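Side-chain contacts in putative mandelate racemase (Bordetella bronchiseptica, PDB 3OZY), which is of unknown function but, as a magnesium-binding member of the enolase superfamily, probably acts on acid sugars such as m-xylarate: residues Gly75-Pro78 against Ala79-Asn82; Asn123-Ile126 against Tyr127-Leu130; Ala160-Val163 against Glu164-Phe167; Ala187-Gln190 against Arg191-Ala194. All coordinates share one frame; numbering follows the deposited sequence. Where two conformers were deposited one is given.

Contact 1 of 4, residues Gly75-Pro78 against Ala79-Asn82; sequences GEDP and ANIN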
loop_
_atom_site.group_PDB
_atom_site.type_symbol
_atom_site.label_atom_id
_atom_site.label_comp_id
_atom_site.label_asym_id
_atom_site.label_seq_id
_atom_site.Cartn_x
_atom_site.Cartn_y
_atom_site.Cartn_z
ATOM N N GLY A 75 -6.229 -21.824 -14.350
ATOM C CA GLY A 75 -7.211 -22.888 -14.234
ATOM C C GLY A 75 -8.618 -22.392 -13.957
ATOM O O GLY A 75 -9.576 -23.166 -13.978
ATOM N N GLU A 76 -8.749 -21.096 -13.690
ATOM C CA GLU A 76 -10.048 -20.515 -13.367
ATOM C C GLU A 76 -10.812 -20.056 -14.604
ATOM O O GLU A 76 -10.221 -19.672 -15.607
ATOM C CB GLU A 76 -9.877 -19.323 -12.419
ATOM C CG GLU A 76 -9.408 -19.696 -11.019
ATOM C CD GLU A 76 -10.541 -20.154 -10.120
ATOM O OE1 GLU A 76 -11.714 -20.061 -10.549
ATOM O OE2 GLU A 76 -10.262 -20.597 -8.983
ATOM N N ASP A 77 -12.136 -20.078 -14.508
ATOM C CA ASP A 77 -13.001 -19.490 -15.521
ATOM C C ASP A 77 -12.870 -17.955 -15.469
ATOM O O ASP A 77 -13.218 -17.337 -14.466
ATOM C CB ASP A 77 -14.442 -19.915 -15.231
ATOM C CG ASP A 77 -15.429 -19.414 -16.257
ATOM O OD1 ASP A 77 -15.061 -18.584 -17.109
ATOM O OD2 ASP A 77 -16.597 -19.861 -16.205
ATOM N N PRO A 78 -12.359 -17.334 -16.543
ATOM C CA PRO A 78 -12.165 -15.878 -16.511
ATOM C C PRO A 78 -13.480 -15.106 -16.462
ATOM O O PRO A 78 -13.467 -13.910 -16.162
ATOM C CB PRO A 78 -11.440 -15.601 -17.828
ATOM C CG PRO A 78 -11.957 -16.693 -18.750
ATOM C CD PRO A 78 -12.019 -17.907 -17.858
ATOM N N ALA A 79 -14.600 -15.761 -16.748
ATOM C CA ALA A 79 -15.880 -15.060 -16.776
ATOM C C ALA A 79 -16.307 -14.538 -15.409
ATOM O O ALA A 79 -17.070 -13.580 -15.330
ATOM C CB ALA A 79 -16.965 -15.954 -17.347
ATOM N N ASN A 80 -15.840 -15.189 -14.349
ATOM C CA ASN A 80 -16.183 -14.813 -12.974
ATOM C C ASN A 80 -15.249 -13.730 -12.453
ATOM O O ASN A 80 -14.492 -13.951 -11.504
ATOM C CB ASN A 80 -16.096 -16.033 -12.056
ATOM C CG ASN A 80 -17.000 -17.158 -12.492
ATOM O OD1 ASN A 80 -18.125 -16.929 -12.937
ATOM N ND2 ASN A 80 -16.510 -18.390 -12.364
ATOM N N ILE A 81 -15.302 -12.558 -13.077
ATOM C CA ILE A 81 -14.396 -11.475 -12.712
ATOM C C ILE A 81 -14.607 -11.068 -11.263
ATOM O O ILE A 81 -13.648 -10.837 -10.525
ATOM C CB ILE A 81 -14.563 -10.253 -13.628
ATOM C CG1 ILE A 81 -14.401 -10.660 -15.095
ATOM C CG2 ILE A 81 -13.534 -9.177 -13.258
ATOM C CD1 ILE A 81 -14.471 -9.485 -16.069
ATOM N N ASN A 82 -15.864 -11.004 -10.840
ATOM C CA ASN A 82 -16.152 -10.627 -9.459
ATOM C C ASN A 82 -15.552 -11.595 -8.440
ATOM O O ASN A 82 -14.893 -11.175 -7.475
ATOM C CB ASN A 82 -17.658 -10.475 -9.263
ATOM C CG ASN A 82 -18.203 -9.272 -9.997
ATOM O OD1 ASN A 82 -17.720 -8.156 -9.810
ATOM N ND2 ASN A 82 -19.203 -9.484 -10.839
HETATM O O HOH W 1 -13.595 -18.265 -11.833
#

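Contact 2 of 4, residues Asn123-Ile126 against Tyr127-Leu130; sequences NQPI and YQLL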
loop_
_atom_site.group_PDB
_atom_site.type_symbol
_atom_site.label_atom_id
_atom_site.label_comp_id
_atom_site.label_asym_id
_atom_site.label_seq_id
_atom_site.Cartn_x
_atom_site.Cartn_y
_atom_site.Cartn_z
ATOM N N ASN A 123 -17.910 -10.342 -28.007
ATOM C CA ASN A 123 -17.903 -9.453 -29.172
ATOM C C ASN A 123 -18.623 -8.128 -28.916
ATOM O O ASN A 123 -19.394 -7.649 -29.754
ATOM C CB ASN A 123 -18.470 -10.142 -30.425
ATOM C CG ASN A 123 -17.995 -9.483 -31.710
ATOM O OD1 ASN A 123 -16.894 -8.937 -31.766
ATOM N ND2 ASN A 123 -18.825 -9.529 -32.746
ATOM N N GLN A 124 -18.358 -7.535 -27.753
ATOM C CA GLN A 124 -18.963 -6.265 -27.366
ATOM C C GLN A 124 -17.930 -5.341 -26.730
ATOM O O GLN A 124 -17.079 -5.803 -25.971
ATOM C CB GLN A 124 -20.082 -6.500 -26.346
ATOM C CG GLN A 124 -21.286 -7.259 -26.875
ATOM C CD GLN A 124 -22.112 -6.427 -27.822
ATOM O OE1 GLN A 124 -22.073 -5.201 -27.785
ATOM N NE2 GLN A 124 -22.864 -7.093 -28.692
ATOM N N PRO A 125 -18.025 -4.028 -27.002
ATOM C CA PRO A 125 -17.196 -3.048 -26.289
ATOM C C PRO A 125 -17.535 -3.072 -24.801
ATOM O O PRO A 125 -18.688 -3.303 -24.439
ATOM C CB PRO A 125 -17.644 -1.703 -26.873
ATOM C CG PRO A 125 -18.421 -2.021 -28.095
ATOM C CD PRO A 125 -18.984 -3.384 -27.915
ATOM N N ILE A 126 -16.548 -2.827 -23.950
ATOM C CA ILE A 126 -16.803 -2.830 -22.515
ATOM C C ILE A 126 -17.942 -1.880 -22.137
ATOM O O ILE A 126 -18.790 -2.240 -21.318
ATOM C CB ILE A 126 -15.522 -2.540 -21.717
ATOM C CG1 ILE A 126 -14.598 -3.764 -21.773
ATOM C CG2 ILE A 126 -15.848 -2.205 -20.269
ATOM C CD1 ILE A 126 -13.149 -3.471 -21.390
ATOM N N TYR A 127 -17.999 -0.689 -22.731
ATOM C CA TYR A 127 -19.040 0.249 -22.313
ATOM C C TYR A 127 -20.441 -0.325 -22.534
ATOM O O TYR A 127 -21.365 0.026 -21.813
ATOM C CB TYR A 127 -18.891 1.633 -22.962
ATOM C CG TYR A 127 -19.216 1.700 -24.437
ATOM C CD1 TYR A 127 -20.531 1.796 -24.871
ATOM C CD2 TYR A 127 -18.205 1.697 -25.394
ATOM C CE1 TYR A 127 -20.839 1.872 -26.219
ATOM C CE2 TYR A 127 -18.504 1.764 -26.751
ATOM C CZ TYR A 127 -19.826 1.849 -27.147
ATOM O OH TYR A 127 -20.136 1.927 -28.489
ATOM N N GLN A 128 -20.610 -1.207 -23.518
ATOM C CA GLN A 128 -21.923 -1.830 -23.725
ATOM C C GLN A 128 -22.305 -2.783 -22.594
ATOM O O GLN A 128 -23.471 -2.853 -22.205
ATOM C CB GLN A 128 -22.004 -2.551 -25.077
ATOM C CG GLN A 128 -21.995 -1.611 -26.275
ATOM C CD GLN A 128 -23.276 -0.795 -26.420
ATOM O OE1 GLN A 128 -24.078 -0.668 -25.490
ATOM N NE2 GLN A 128 -23.467 -0.224 -27.603
ATOM N N LEU A 129 -21.319 -3.506 -22.067
ATOM C CA LEU A 129 -21.540 -4.403 -20.936
ATOM C C LEU A 129 -21.953 -3.630 -19.688
ATOM O O LEU A 129 -22.706 -4.133 -18.858
ATOM C CB LEU A 129 -20.272 -5.201 -20.627
ATOM C CG LEU A 129 -19.560 -5.923 -21.773
ATOM C CD1 LEU A 129 -18.321 -6.657 -21.258
ATOM C CD2 LEU A 129 -20.502 -6.880 -22.475
ATOM N N LEU A 130 -21.441 -2.407 -19.566
ATOM C CA LEU A 130 -21.679 -1.557 -18.397
ATOM C C LEU A 130 -22.978 -0.779 -18.476
ATOM O O LEU A 130 -23.153 0.223 -17.774
ATOM C CB LEU A 130 -20.516 -0.580 -18.228
ATOM C CG LEU A 130 -19.141 -1.233 -18.157
ATOM C CD1 LEU A 130 -18.071 -0.156 -17.988
ATOM C CD2 LEU A 130 -19.072 -2.260 -17.038
#

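Contact 3 of 4, residues Ala160-Val163 against Glu164-Phe167; sequences AGWV and EQGF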
loop_
_atom_site.group_PDB
_atom_site.type_symbol
_atom_site.label_atom_id
_atom_site.label_comp_id
_atom_site.label_asym_id
_atom_site.label_seq_id
_atom_site.Cartn_x
_atom_site.Cartn_y
_atom_site.Cartn_z
ATOM N N ALA A 160 -3.286 28.155 -24.676
ATOM C CA ALA A 160 -3.911 28.585 -25.922
ATOM C C ALA A 160 -3.686 27.567 -27.039
ATOM O O ALA A 160 -4.583 27.316 -27.837
ATOM C CB ALA A 160 -3.400 29.964 -26.335
ATOM N N GLY A 161 -2.496 26.972 -27.077
ATOM C CA GLY A 161 -2.195 25.924 -28.040
ATOM C C GLY A 161 -3.103 24.704 -27.911
ATOM O O GLY A 161 -3.610 24.190 -28.908
ATOM N N TRP A 162 -3.318 24.225 -26.684
ATOM C CA TRP A 162 -4.196 23.063 -26.493
ATOM C C TRP A 162 -5.653 23.395 -26.820
ATOM O O TRP A 162 -6.381 22.568 -27.377
ATOM C CB TRP A 162 -4.042 22.456 -25.080
ATOM C CG TRP A 162 -2.683 21.883 -24.878
ATOM C CD1 TRP A 162 -1.766 22.252 -23.938
ATOM C CD2 TRP A 162 -2.053 20.882 -25.684
ATOM N NE1 TRP A 162 -0.608 21.524 -24.096
ATOM C CE2 TRP A 162 -0.757 20.685 -25.168
ATOM C CE3 TRP A 162 -2.460 20.130 -26.795
ATOM C CZ2 TRP A 162 0.135 19.763 -25.718
ATOM C CZ3 TRP A 162 -1.570 19.215 -27.340
ATOM C CH2 TRP A 162 -0.291 19.042 -26.802
ATOM N N VAL A 163 -6.075 24.611 -26.493
ATOM C CA VAL A 163 -7.405 25.072 -26.874
ATOM C C VAL A 163 -7.563 25.092 -28.401
ATOM O O VAL A 163 -8.592 24.666 -28.932
ATOM C CB VAL A 163 -7.717 26.454 -26.263
ATOM C CG1 VAL A 163 -8.979 27.037 -26.873
ATOM C CG2 VAL A 163 -7.851 26.338 -24.741
ATOM N N GLU A 164 -6.533 25.564 -29.100
ATOM C CA GLU A 164 -6.546 25.584 -30.564
ATOM C C GLU A 164 -6.684 24.174 -31.141
ATOM O O GLU A 164 -7.280 23.982 -32.203
ATOM C CB GLU A 164 -5.275 26.258 -31.092
ATOM C CG GLU A 164 -5.074 26.146 -32.599
ATOM C CD GLU A 164 -6.114 26.911 -33.391
ATOM O OE1 GLU A 164 -6.900 27.669 -32.781
ATOM O OE2 GLU A 164 -6.143 26.756 -34.631
ATOM N N GLN A 165 -6.147 23.186 -30.434
ATOM C CA GLN A 165 -6.241 21.793 -30.868
ATOM C C GLN A 165 -7.626 21.193 -30.633
ATOM O O GLN A 165 -7.918 20.092 -31.105
ATOM C CB GLN A 165 -5.178 20.931 -30.176
ATOM C CG GLN A 165 -3.759 21.222 -30.631
ATOM C CD GLN A 165 -3.568 20.970 -32.114
ATOM O OE1 GLN A 165 -3.135 21.854 -32.855
ATOM N NE2 GLN A 165 -3.901 19.763 -32.557
ATOM N N GLY A 166 -8.474 21.912 -29.905
ATOM C CA GLY A 166 -9.843 21.480 -29.691
ATOM C C GLY A 166 -10.223 21.226 -28.243
ATOM O O GLY A 166 -11.384 20.959 -27.951
ATOM N N PHE A 167 -9.263 21.311 -27.327
ATOM C CA PHE A 167 -9.583 21.094 -25.915
ATOM C C PHE A 167 -10.363 22.271 -25.324
ATOM O O PHE A 167 -10.062 23.432 -25.613
ATOM C CB PHE A 167 -8.311 20.868 -25.099
ATOM C CG PHE A 167 -7.677 19.521 -25.310
ATOM C CD1 PHE A 167 -8.158 18.402 -24.637
ATOM C CD2 PHE A 167 -6.592 19.369 -26.158
ATOM C CE1 PHE A 167 -7.579 17.158 -24.815
ATOM C CE2 PHE A 167 -6.000 18.123 -26.333
ATOM C CZ PHE A 167 -6.503 17.016 -25.664
HETATM O O HOH W 2 -2.071 24.455 -31.269
HETATM O O HOH W 3 -11.488 24.578 -28.089
#

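Contact 4 of 4, residues Ala187-Gln190 against Arg191-Ala194; sequences AMRQ and RVGA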
loop_
_atom_site.group_PDB
_atom_site.type_symbol
_atom_site.label_atom_id
_atom_site.label_comp_id
_atom_site.label_asym_id
_atom_site.label_seq_id
_atom_site.Cartn_x
_atom_site.Cartn_y
_atom_site.Cartn_z
ATOM N N ALA A 187 -2.197 34.593 -15.897
ATOM C CA ALA A 187 -1.926 34.824 -17.314
ATOM C C ALA A 187 -2.759 33.886 -18.185
ATOM O O ALA A 187 -3.285 34.282 -19.222
ATOM C CB ALA A 187 -0.441 34.647 -17.607
ATOM N N MET A 188 -2.864 32.629 -17.759
ATOM C CA MET A 188 -3.668 31.643 -18.474
ATOM C C MET A 188 -5.132 32.060 -18.593
ATOM O O MET A 188 -5.707 32.028 -19.674
ATOM C CB MET A 188 -3.552 30.270 -17.809
ATOM C CG MET A 188 -2.192 29.610 -18.029
ATOM S SD MET A 188 -1.866 28.297 -16.835
ATOM C CE MET A 188 -3.083 27.091 -17.334
ATOM N N ARG A 189 -5.731 32.460 -17.474
ATOM C CA ARG A 189 -7.133 32.864 -17.476
ATOM C C ARG A 189 -7.362 34.095 -18.353
ATOM O O ARG A 189 -8.333 34.161 -19.106
ATOM C CB ARG A 189 -7.619 33.120 -16.048
ATOM C CG ARG A 189 -9.025 33.692 -15.967
ATOM C CD ARG A 189 -10.057 32.765 -16.587
ATOM N NE ARG A 189 -10.260 31.576 -15.763
ATOM C CZ ARG A 189 -10.697 30.407 -16.217
ATOM N NH1 ARG A 189 -10.980 30.243 -17.506
ATOM N NH2 ARG A 189 -10.861 29.395 -15.375
ATOM N N GLN A 190 -6.459 35.063 -18.263
ATOM C CA GLN A 190 -6.588 36.266 -19.078
ATOM C C GLN A 190 -6.533 35.929 -20.565
ATOM O O GLN A 190 -7.267 36.495 -21.374
ATOM C CB GLN A 190 -5.494 37.267 -18.720
ATOM C CG GLN A 190 -5.620 38.591 -19.455
ATOM C CD GLN A 190 -4.631 39.627 -18.959
ATOM O OE1 GLN A 190 -3.490 39.303 -18.627
ATOM N NE2 GLN A 190 -5.064 40.882 -18.909
ATOM N N ARG A 191 -5.665 34.991 -20.922
ATOM C CA ARG A 191 -5.476 34.628 -22.321
ATOM C C ARG A 191 -6.706 33.948 -22.932
ATOM O O ARG A 191 -7.124 34.286 -24.041
ATOM C CB ARG A 191 -4.239 33.735 -22.476
ATOM C CG ARG A 191 -3.929 33.331 -23.916
ATOM C CD ARG A 191 -3.349 34.493 -24.720
ATOM N NE ARG A 191 -2.029 34.868 -24.233
ATOM C CZ ARG A 191 -0.910 34.229 -24.560
ATOM N NH1 ARG A 191 -0.957 33.193 -25.384
ATOM N NH2 ARG A 191 0.251 34.621 -24.062
ATOM N N VAL A 192 -7.295 32.995 -22.213
ATOM C CA VAL A 192 -8.363 32.186 -22.795
ATOM C C VAL A 192 -9.792 32.629 -22.495
ATOM O O VAL A 192 -10.726 32.202 -23.171
ATOM C CB VAL A 192 -8.204 30.684 -22.450
ATOM C CG1 VAL A 192 -6.856 30.186 -22.940
ATOM C CG2 VAL A 192 -8.376 30.442 -20.953
ATOM N N GLY A 193 -9.960 33.469 -21.481
ATOM C CA GLY A 193 -11.284 33.906 -21.091
ATOM C C GLY A 193 -11.997 32.879 -20.232
ATOM O O GLY A 193 -11.403 31.890 -19.790
ATOM N N ALA A 194 -13.289 33.097 -20.016
ATOM C CA ALA A 194 -14.049 32.309 -19.046
ATOM C C ALA A 194 -14.555 30.944 -19.529
ATOM O O ALA A 194 -14.970 30.116 -18.716
ATOM C CB ALA A 194 -15.216 33.140 -18.500
#

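Contact 1 of 4, residues Gly75-Pro78 against Ala79-Asn82
Asp77 holds the backbone of Ala79 with one carboxylate oxygen: OD1 takes the N-H of Ala79, with OD1 and N 2.9 Å apart and an angle of 162° at the hydrogen. This bond, from a side-chain oxygen to the N-H two residues on, makes an Asx turn. The N-H arrives from above the carboxylate plane, well out of it. The same oxygen also rests against the methyl group, Asp77 OD1 to Ala79 CB being 3.3 Å. Swinging CG anti to the backbone N (chi1 -177°) carries the carboxylate over the turn and onto this N-H.

The Asx turn is laid over a type I beta turn from Asp77 to Asn80, with Pro78 and Ala79 at its corners. Its own closing bond, from Asn80 N to Asp77 O, is long and weak at 3.4 Å. A water bridges the same two ends: it donates to Asp77 O at 2.8 Å and to Glu76 OE1, and accepts from Asn80 ND2, joining Glu76, just before the turn, to its first and last residues. The side chains of Asp77 and Asn80 cross at about a right angle.

Further out, Glu76 OE2 forms a salt bridge with Lys87, and Lys118 donates to the carbonyl of Ala79. The turn leads from helix 58-73 into helix 81-97, with Asn80 at the N-cap position; Ile81 packs on Leu114 and Trp115 of helix 102-122 and on Thr285 of helix 284-296.

Contact 2 of 4, residues Asn123-Ile126 against Tyr127-Leu130
Tyr127 has its CG between the backbone N and the carbonyl carbon (chi1 71°), and this turns the ring back toward Pro125, whose CB lies 3.6 Å from Tyr127 CE2. The two side chains meet at a slant. Gln128 bends at chi2 (-70°) and runs beside the proline ring in the same direction, with Gln128 CG 3.9 Å from Pro125 CD. Gln124 OE1 makes a van der Waals contact with the aliphatic part of Gln128, 3.8 Å from its CB, and the two amide planes stand nearly perpendicular, 81° apart.

Pro125, at the N-cap position, begins a short helical turn in which Ile126 and Leu130, four residues apart, lie side by side, Ile126 CG2 touching Leu130 CD1 at 3.8 Å. Two backbone bonds secure it: Gln128 N to Pro125 O, 3.0 Å, and Leu130 N to Ile126 O, 3.2 Å. The phenol OH of Tyr127 bonds to Gln357, while its backbone N bonds to His317.

This short helix, 126-129, follows helix 102-122 after a Schellman motif at Asn123. Ile126, Leu129 and Leu130 pack on Trp115 of that helix, and Leu130 also meets Leu288 of helix 284-296 and Leu318 of helix 309-321.

Contact 3 of 4, residues Ala160-Val163 against Glu164-Phe167
Trp162 O receives the N-H of Phe167 at 3.1 Å while Val163 O receives that of Gly166, and these two bonds back into the last turn make a Schellman motif at the end of helix 152-164. Gly166 has a positive phi (119°), a conformation glycine takes readily.

The chain then doubles back so that Phe167 lies alongside Trp162, both side chains pointing the same way. Trp162 CE3 and Phe167 CE2 are 4.1 Å apart, a loose apolar touch. The carbonyl oxygen of Trp162 also lies in the plane of the phenyl ring, at its edge, with Phe167 CD2 3.4 Å from Trp162 O. Gln165 approaches the indole obliquely through its CG, its amide plane perpendicular to the ring system; CG also rests on Gly161 O. The amide reaches that carbonyl again through a water, which donates to Gly161 O and to Gln165 OE1.

Val163 CA makes a CA-H...O contact with Phe167 O, CA and O being 3.4 Å apart, and a second water donates to both Phe167 O and Val163 O, bridging the helix end to the departing chain. The indole N-H of Trp162 is engaged one turn earlier, by Glu158.

The turn delivers the chain from helix 152-164 into strand 169-173. Phe167 packs on Ala141 and Ala143 of strand 139-146, Trp162 joins it on Ala143 and on Ile332, and Val163 leans on Val196 in the loop before strand 197-201.

Contact 4 of 4, residues Ala187-Gln190 against Arg191-Ala194
The guanidinium of Arg189 meets Gly193 at its edge: NH1 donates to Gly193 O across 2.8 Å, and the oxygen lies in the guanidinium plane. The bond is moderately bent, 149° at the hydrogen. Val192 CG2 and Ala194 CA come up to the same group obliquely, Val192 CG2 at 4.3 Å and Ala194 CA at 4.0 Å from Arg189 NH1.

The arginine gets there by folding back on itself. Its chain starts away from the following residues, with CG anti to the backbone N, and bends at both chi2 (60°) and chi3 (71°), which brings CD to 3.6 Å from Gly193 O and curls NH1 round onto the same oxygen. The orientation is fixed further by bonds outside the turn, from NE to the carbonyl of Ala221 and from NH1 to that of Val196, so three backbone carbonyls share one side chain.

The backbone keeps its i to i+4 bonds up to Gly193 N, which reaches Arg189 O at 3.0 Å. Gly193 then leaves helical geometry with positive phi. Arg191 points its guanidinium elsewhere, to a salt bridge with Asp157 of helix 152-164, while Met188 and Val192 pack on Leu159 of that helix.

Here an arginine of the last turn bonds to carbonyls of the chain that follows its helix, and to Ala221 beyond helix 208-220, in the beta-alpha-beta unit 169-173, 178-192, 197-201 of the enolase-superfamily barrel.

Overall arrangement
Taken from the N terminus, the four contacts come strictly in series, none enclosing or crossing another, and each shapes a short turn. Contacts 1 and 2 belong to the family's N-terminal domain: contact 1 starts helix 81-97, which carries the metal-binding His86 and His90, and contact 2 forms the short helix after helix 102-122. Their centres are about 17 Å apart, and both pack on Trp115. Contacts 3 and 4, in the barrel domain, end successive helices, 152-164 and 178-192, each just before a barrel strand; they touch where Ala160 CB meets Arg191 NH1 at 4.2 Å. Contact 1 lies on the opposite side of the chain's centre from these two.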